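Local coordinates for putative carboxynorspermidine decarboxylase protein (PDB 3MT1) that probably catalyses the pyridoxal 5'-phosphate-dependent decarboxylation of carboxynorspermidine and carboxyspermidine to norspermidine and spermidine, at residues K328-I340 with T351-S363. Sequence-based numbering, arbitrary orientation.
Sequences KKNWFNGVKMPAI and TVREFTYADYEQS
The indole of W331 lies against helix 357-362 and overlaps Y360. CB of Y360 sits 3.7 Å from the centroid of the six-membered ring of W331, almost on the ring normal, a CH-pi contact. The Y360 ring then turns its edge to the same indole, an offset edge-to-face pair with planes at 64°. CG of Y360 is anti to the Y360 backbone N (chi1 169°), which carries CD1 of Y360 to 3.7 Å from CD2 of W331. On the opposite indole face the CE methyl of M337, a selenomethionine, sits toward the rim. With W331 replaced by alanine, a gap is likely to open between M337 and the helix, and the Y360 edge would lose its aromatic mate. The two segments belong to the beta hairpin 339-343/349-353, where V352 and R353 both face I340 in a classic beta bulge. I340 N donates to R353 O at 2.9 Å, while I340 O accepts from V352 N at 2.8 Å and weakly from R353 N. M337 also makes a Met-aromatic contact: its selenium stands 3.7 Å from the centroid of the F355 ring. CG of R353 lies toward the rim of the other face of F355, and the carbonyl O of P338 meets the ring edge in plane. NZ of K329 nears CZ of F355 but hydrogen-bonds to S363 O of the second subunit. R353 grips D359 end-on with NH1 and NH2 in a salt bridge that ties the strand to the helix, and its guanidinium also bonds to Q362 of the second subunit. D359 OD2 also accepts from T356 N, at the N-cap position.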
loop_
_atom_site.group_PDB
_atom_site.type_symbol
_atom_site.label_atom_id
_atom_site.label_comp_id
_atom_site.label_asym_id
_atom_site.label_seq_id
_atom_site.Cartn_x
_atom_site.Cartn_y
_atom_site.Cartn_z
ATOM N N LYS B 328 5.967 -3.131 0.784
ATOM C CA LYS B 328 4.818 -2.384 0.328
ATOM C C LYS B 328 4.051 -1.776 1.489
ATOM O O LYS B 328 2.916 -1.375 1.345
ATOM C CB LYS B 328 3.935 -3.205 -0.629
ATOM C CG LYS B 328 3.503 -4.583 -0.121
ATOM C CD LYS B 328 2.479 -5.210 -1.090
ATOM C CE LYS B 328 3.123 -6.256 -1.964
ATOM N NZ LYS B 328 2.406 -6.462 -3.220
ATOM N N LYS B 329 4.705 -1.673 2.634
ATOM C CA LYS B 329 4.098 -1.028 3.771
ATOM C C LYS B 329 3.936 0.465 3.556
ATOM O O LYS B 329 4.730 1.104 2.861
ATOM C CB LYS B 329 4.918 -1.308 5.015
ATOM C CG LYS B 329 6.356 -0.788 4.995
ATOM C CD LYS B 329 7.081 -1.207 6.297
ATOM C CE LYS B 329 8.612 -1.240 6.090
ATOM N NZ LYS B 329 9.034 0.076 5.520
ATOM N N ASN B 330 2.912 1.031 4.165
ATOM C CA ASN B 330 2.618 2.449 3.970
ATOM C C ASN B 330 2.054 3.128 5.256
ATOM O O ASN B 330 1.807 2.464 6.286
ATOM C CB ASN B 330 1.638 2.571 2.812
ATOM C CG ASN B 330 0.392 1.773 3.059
ATOM O OD1 ASN B 330 -0.516 2.241 3.751
ATOM N ND2 ASN B 330 0.350 0.534 2.547
ATOM N N TRP B 331 1.797 4.431 5.155
ATOM C CA TRP B 331 1.398 5.261 6.282
ATOM C C TRP B 331 -0.109 5.523 6.324
ATOM O O TRP B 331 -0.573 6.521 6.871
ATOM C CB TRP B 331 2.109 6.581 6.143
ATOM C CG TRP B 331 3.497 6.526 6.563
ATOM C CD1 TRP B 331 4.590 6.715 5.782
ATOM C CD2 TRP B 331 3.975 6.258 7.891
ATOM N NE1 TRP B 331 5.727 6.592 6.541
ATOM C CE2 TRP B 331 5.384 6.322 7.839
ATOM C CE3 TRP B 331 3.350 5.986 9.118
ATOM C CZ2 TRP B 331 6.188 6.114 8.973
ATOM C CZ3 TRP B 331 4.141 5.787 10.249
ATOM C CH2 TRP B 331 5.542 5.859 10.175
ATOM N N PHE B 332 -0.884 4.623 5.720
ATOM C CA PHE B 332 -2.319 4.733 5.742
ATOM C C PHE B 332 -2.844 4.999 7.155
ATOM O O PHE B 332 -2.466 4.294 8.121
ATOM C CB PHE B 332 -2.864 3.431 5.253
ATOM C CG PHE B 332 -4.347 3.358 5.270
ATOM C CD1 PHE B 332 -5.111 4.195 4.450
ATOM C CD2 PHE B 332 -4.987 2.445 6.100
ATOM C CE1 PHE B 332 -6.502 4.119 4.459
ATOM C CE2 PHE B 332 -6.392 2.354 6.105
ATOM C CZ PHE B 332 -7.140 3.180 5.280
ATOM N N ASN B 333 -3.697 6.020 7.261
ATOM C CA ASN B 333 -4.293 6.476 8.518
ATOM C C ASN B 333 -3.286 7.111 9.488
ATOM O O ASN B 333 -3.651 7.521 10.579
ATOM C CB ASN B 333 -5.083 5.330 9.210
ATOM C CG ASN B 333 -6.584 5.282 8.797
ATOM O OD1 ASN B 333 -6.946 5.605 7.661
ATOM N ND2 ASN B 333 -7.448 4.876 9.738
ATOM N N GLY B 334 -2.026 7.205 9.080
ATOM C CA GLY B 334 -0.947 7.537 9.984
ATOM C C GLY B 334 -0.694 6.488 11.066
ATOM O O GLY B 334 0.037 6.755 12.036
ATOM N N VAL B 335 -1.278 5.299 10.950
ATOM C CA VAL B 335 -0.938 4.281 11.948
ATOM C C VAL B 335 0.562 3.997 12.010
ATOM O O VAL B 335 1.284 4.106 11.017
ATOM C CB VAL B 335 -1.769 2.947 11.905
ATOM C CG1 VAL B 335 -3.259 3.229 11.861
ATOM C CG2 VAL B 335 -1.331 2.064 10.772
ATOM N N LYS B 336 1.013 3.712 13.224
ATOM C CA LYS B 336 2.403 3.380 13.501
ATOM C C LYS B 336 2.907 2.281 12.572
ATOM O O LYS B 336 2.251 1.253 12.413
ATOM C CB LYS B 336 2.555 2.936 14.963
ATOM C CG LYS B 336 3.965 3.206 15.454
ATOM C CD LYS B 336 4.281 2.614 16.816
ATOM C CE LYS B 336 5.772 2.768 17.080
ATOM N NZ LYS B 336 6.213 1.646 17.965
HETATM N N MSE B 337 4.052 2.517 11.950
HETATM C CA MSE B 337 4.615 1.553 11.067
HETATM C C MSE B 337 5.433 0.506 11.857
HETATM O O MSE B 337 6.113 0.845 12.809
HETATM C CB MSE B 337 5.468 2.265 10.022
HETATM C CG MSE B 337 5.924 1.363 8.872
HETATM SE SE MSE B 337 6.899 2.431 7.595
HETATM C CE MSE B 337 5.388 3.023 6.494
ATOM N N PRO B 338 5.371 -0.775 11.467
ATOM C CA PRO B 338 6.028 -1.692 12.387
ATOM C C PRO B 338 7.534 -1.628 12.312
ATOM O O PRO B 338 8.094 -1.470 11.234
ATOM C CB PRO B 338 5.501 -3.072 11.952
ATOM C CG PRO B 338 4.192 -2.796 11.214
ATOM C CD PRO B 338 4.446 -1.470 10.546
ATOM N N ALA B 339 8.185 -1.732 13.457
ATOM C CA ALA B 339 9.635 -1.805 13.517
ATOM C C ALA B 339 10.101 -3.032 12.772
ATOM O O ALA B 339 9.348 -3.986 12.595
ATOM C CB ALA B 339 10.133 -1.853 15.033
ATOM N N ILE B 340 11.350 -3.026 12.346
ATOM C CA ILE B 340 11.911 -4.197 11.720
ATOM C C ILE B 340 12.871 -4.781 12.744
ATOM O O ILE B 340 13.752 -4.076 13.244
ATOM C CB ILE B 340 12.635 -3.844 10.386
ATOM C CG1 ILE B 340 11.637 -3.321 9.345
ATOM C CG2 ILE B 340 13.435 -5.037 9.846
ATOM C CD1 ILE B 340 12.314 -2.920 7.940
ATOM N N THR B 351 16.707 -4.703 17.377
ATOM C CA THR B 351 15.875 -3.803 16.581
ATOM C C THR B 351 16.729 -3.213 15.488
ATOM O O THR B 351 17.743 -2.577 15.765
ATOM C CB THR B 351 15.278 -2.692 17.408
ATOM O OG1 THR B 351 14.504 -3.287 18.438
ATOM C CG2 THR B 351 14.347 -1.878 16.581
ATOM N N VAL B 352 16.336 -3.431 14.241
ATOM C CA VAL B 352 17.117 -2.929 13.125
ATOM C C VAL B 352 16.724 -1.490 12.764
ATOM O O VAL B 352 17.592 -0.625 12.606
ATOM C CB VAL B 352 16.940 -3.847 11.931
ATOM C CG1 VAL B 352 17.466 -3.207 10.685
ATOM C CG2 VAL B 352 17.635 -5.156 12.187
ATOM N N ARG B 353 15.416 -1.241 12.634
ATOM C CA ARG B 353 14.903 0.030 12.141
ATOM C C ARG B 353 13.577 0.333 12.790
ATOM O O ARG B 353 12.664 -0.490 12.784
ATOM C CB ARG B 353 14.701 -0.025 10.624
ATOM C CG ARG B 353 14.025 1.205 9.966
ATOM C CD ARG B 353 14.907 2.457 9.926
ATOM N NE ARG B 353 14.522 3.350 8.836
ATOM C CZ ARG B 353 13.776 4.453 8.958
ATOM N NH1 ARG B 353 13.296 4.836 10.151
ATOM N NH2 ARG B 353 13.496 5.182 7.871
ATOM N N GLU B 354 13.479 1.537 13.339
ATOM C CA GLU B 354 12.287 1.987 14.012
ATOM C C GLU B 354 11.786 3.174 13.200
ATOM O O GLU B 354 12.583 4.038 12.824
ATOM C CB GLU B 354 12.679 2.443 15.398
ATOM C CG GLU B 354 11.699 2.145 16.524
ATOM C CD GLU B 354 12.319 2.444 17.923
ATOM O OE1 GLU B 354 13.181 3.369 18.027
ATOM O OE2 GLU B 354 11.945 1.761 18.914
ATOM N N PHE B 355 10.480 3.197 12.907
ATOM C CA PHE B 355 9.888 4.274 12.142
ATOM C C PHE B 355 9.250 5.270 13.083
ATOM O O PHE B 355 8.521 4.899 14.000
ATOM C CB PHE B 355 8.916 3.763 11.084
ATOM C CG PHE B 355 9.535 2.753 10.115
ATOM C CD1 PHE B 355 9.325 1.385 10.277
ATOM C CD2 PHE B 355 10.347 3.180 9.058
ATOM C CE1 PHE B 355 9.904 0.466 9.401
ATOM C CE2 PHE B 355 10.925 2.288 8.195
ATOM C CZ PHE B 355 10.707 0.928 8.344
ATOM N N THR B 356 9.562 6.545 12.879
ATOM C CA THR B 356 9.215 7.560 13.826
ATOM C C THR B 356 8.301 8.580 13.152
ATOM O O THR B 356 8.082 8.531 11.939
ATOM C CB THR B 356 10.482 8.264 14.265
ATOM O OG1 THR B 356 10.980 9.006 13.158
ATOM C CG2 THR B 356 11.535 7.256 14.703
ATOM N N TYR B 357 7.801 9.523 13.937
ATOM C CA TYR B 357 6.984 10.606 13.429
ATOM C C TYR B 357 7.625 11.309 12.224
ATOM O O TYR B 357 6.959 11.618 11.217
ATOM C CB TYR B 357 6.672 11.620 14.558
ATOM C CG TYR B 357 5.952 12.822 14.042
ATOM C CD1 TYR B 357 4.599 12.742 13.709
ATOM C CD2 TYR B 357 6.617 14.024 13.835
ATOM C CE1 TYR B 357 3.921 13.840 13.219
ATOM C CE2 TYR B 357 5.945 15.142 13.327
ATOM C CZ TYR B 357 4.598 15.024 13.024
ATOM O OH TYR B 357 3.912 16.063 12.498
ATOM N N ALA B 358 8.920 11.561 12.332
ATOM C CA ALA B 358 9.646 12.265 11.285
ATOM C C ALA B 358 9.642 11.458 9.963
ATOM O O ALA B 358 9.626 12.043 8.892
ATOM C CB ALA B 358 11.071 12.584 11.748
ATOM N N ASP B 359 9.648 10.124 10.024
ATOM C CA ASP B 359 9.434 9.343 8.817
ATOM C C ASP B 359 8.053 9.645 8.274
ATOM O O ASP B 359 7.916 10.020 7.131
ATOM C CB ASP B 359 9.602 7.858 9.087
ATOM C CG ASP B 359 11.024 7.494 9.392
ATOM O OD1 ASP B 359 11.887 7.772 8.549
ATOM O OD2 ASP B 359 11.307 6.941 10.487
ATOM N N TYR B 360 7.017 9.534 9.097
ATOM C CA TYR B 360 5.678 9.841 8.616
ATOM C C TYR B 360 5.592 11.220 7.985
ATOM O O TYR B 360 5.156 11.342 6.847
ATOM C CB TYR B 360 4.660 9.714 9.744
ATOM C CG TYR B 360 3.284 10.246 9.440
ATOM C CD1 TYR B 360 2.440 9.614 8.509
ATOM C CD2 TYR B 360 2.794 11.344 10.133
ATOM C CE1 TYR B 360 1.143 10.114 8.267
ATOM C CE2 TYR B 360 1.533 11.846 9.906
ATOM C CZ TYR B 360 0.720 11.243 8.990
ATOM O OH TYR B 360 -0.528 11.753 8.821
ATOM N N GLU B 361 6.058 12.242 8.723
ATOM C CA GLU B 361 5.877 13.638 8.333
ATOM C C GLU B 361 6.576 13.913 7.019
ATOM O O GLU B 361 6.025 14.596 6.136
ATOM C CB GLU B 361 6.438 14.590 9.382
ATOM C CG GLU B 361 5.861 15.977 9.265
ATOM C CD GLU B 361 6.608 17.027 10.045
ATOM O OE1 GLU B 361 5.937 17.884 10.694
ATOM O OE2 GLU B 361 7.858 17.003 10.000
ATOM N N GLN B 362 7.797 13.373 6.923
ATOM C CA GLN B 362 8.657 13.486 5.748
ATOM C C GLN B 362 8.157 12.702 4.513
ATOM O O GLN B 362 8.594 12.956 3.387
ATOM C CB GLN B 362 10.102 13.096 6.116
ATOM C CG GLN B 362 10.791 14.200 6.911
ATOM C CD GLN B 362 11.958 13.704 7.746
ATOM O OE1 GLN B 362 12.394 12.559 7.632
ATOM N NE2 GLN B 362 12.457 14.566 8.618
ATOM N N SER B 363 7.233 11.780 4.699
ATOM C CA SER B 363 6.655 11.142 3.543
ATOM C C SER B 363 5.531 11.972 2.897
ATOM O O SER B 363 5.098 11.647 1.804
ATOM C CB SER B 363 6.149 9.746 3.896
ATOM O OG SER B 363 4.987 9.866 4.681
#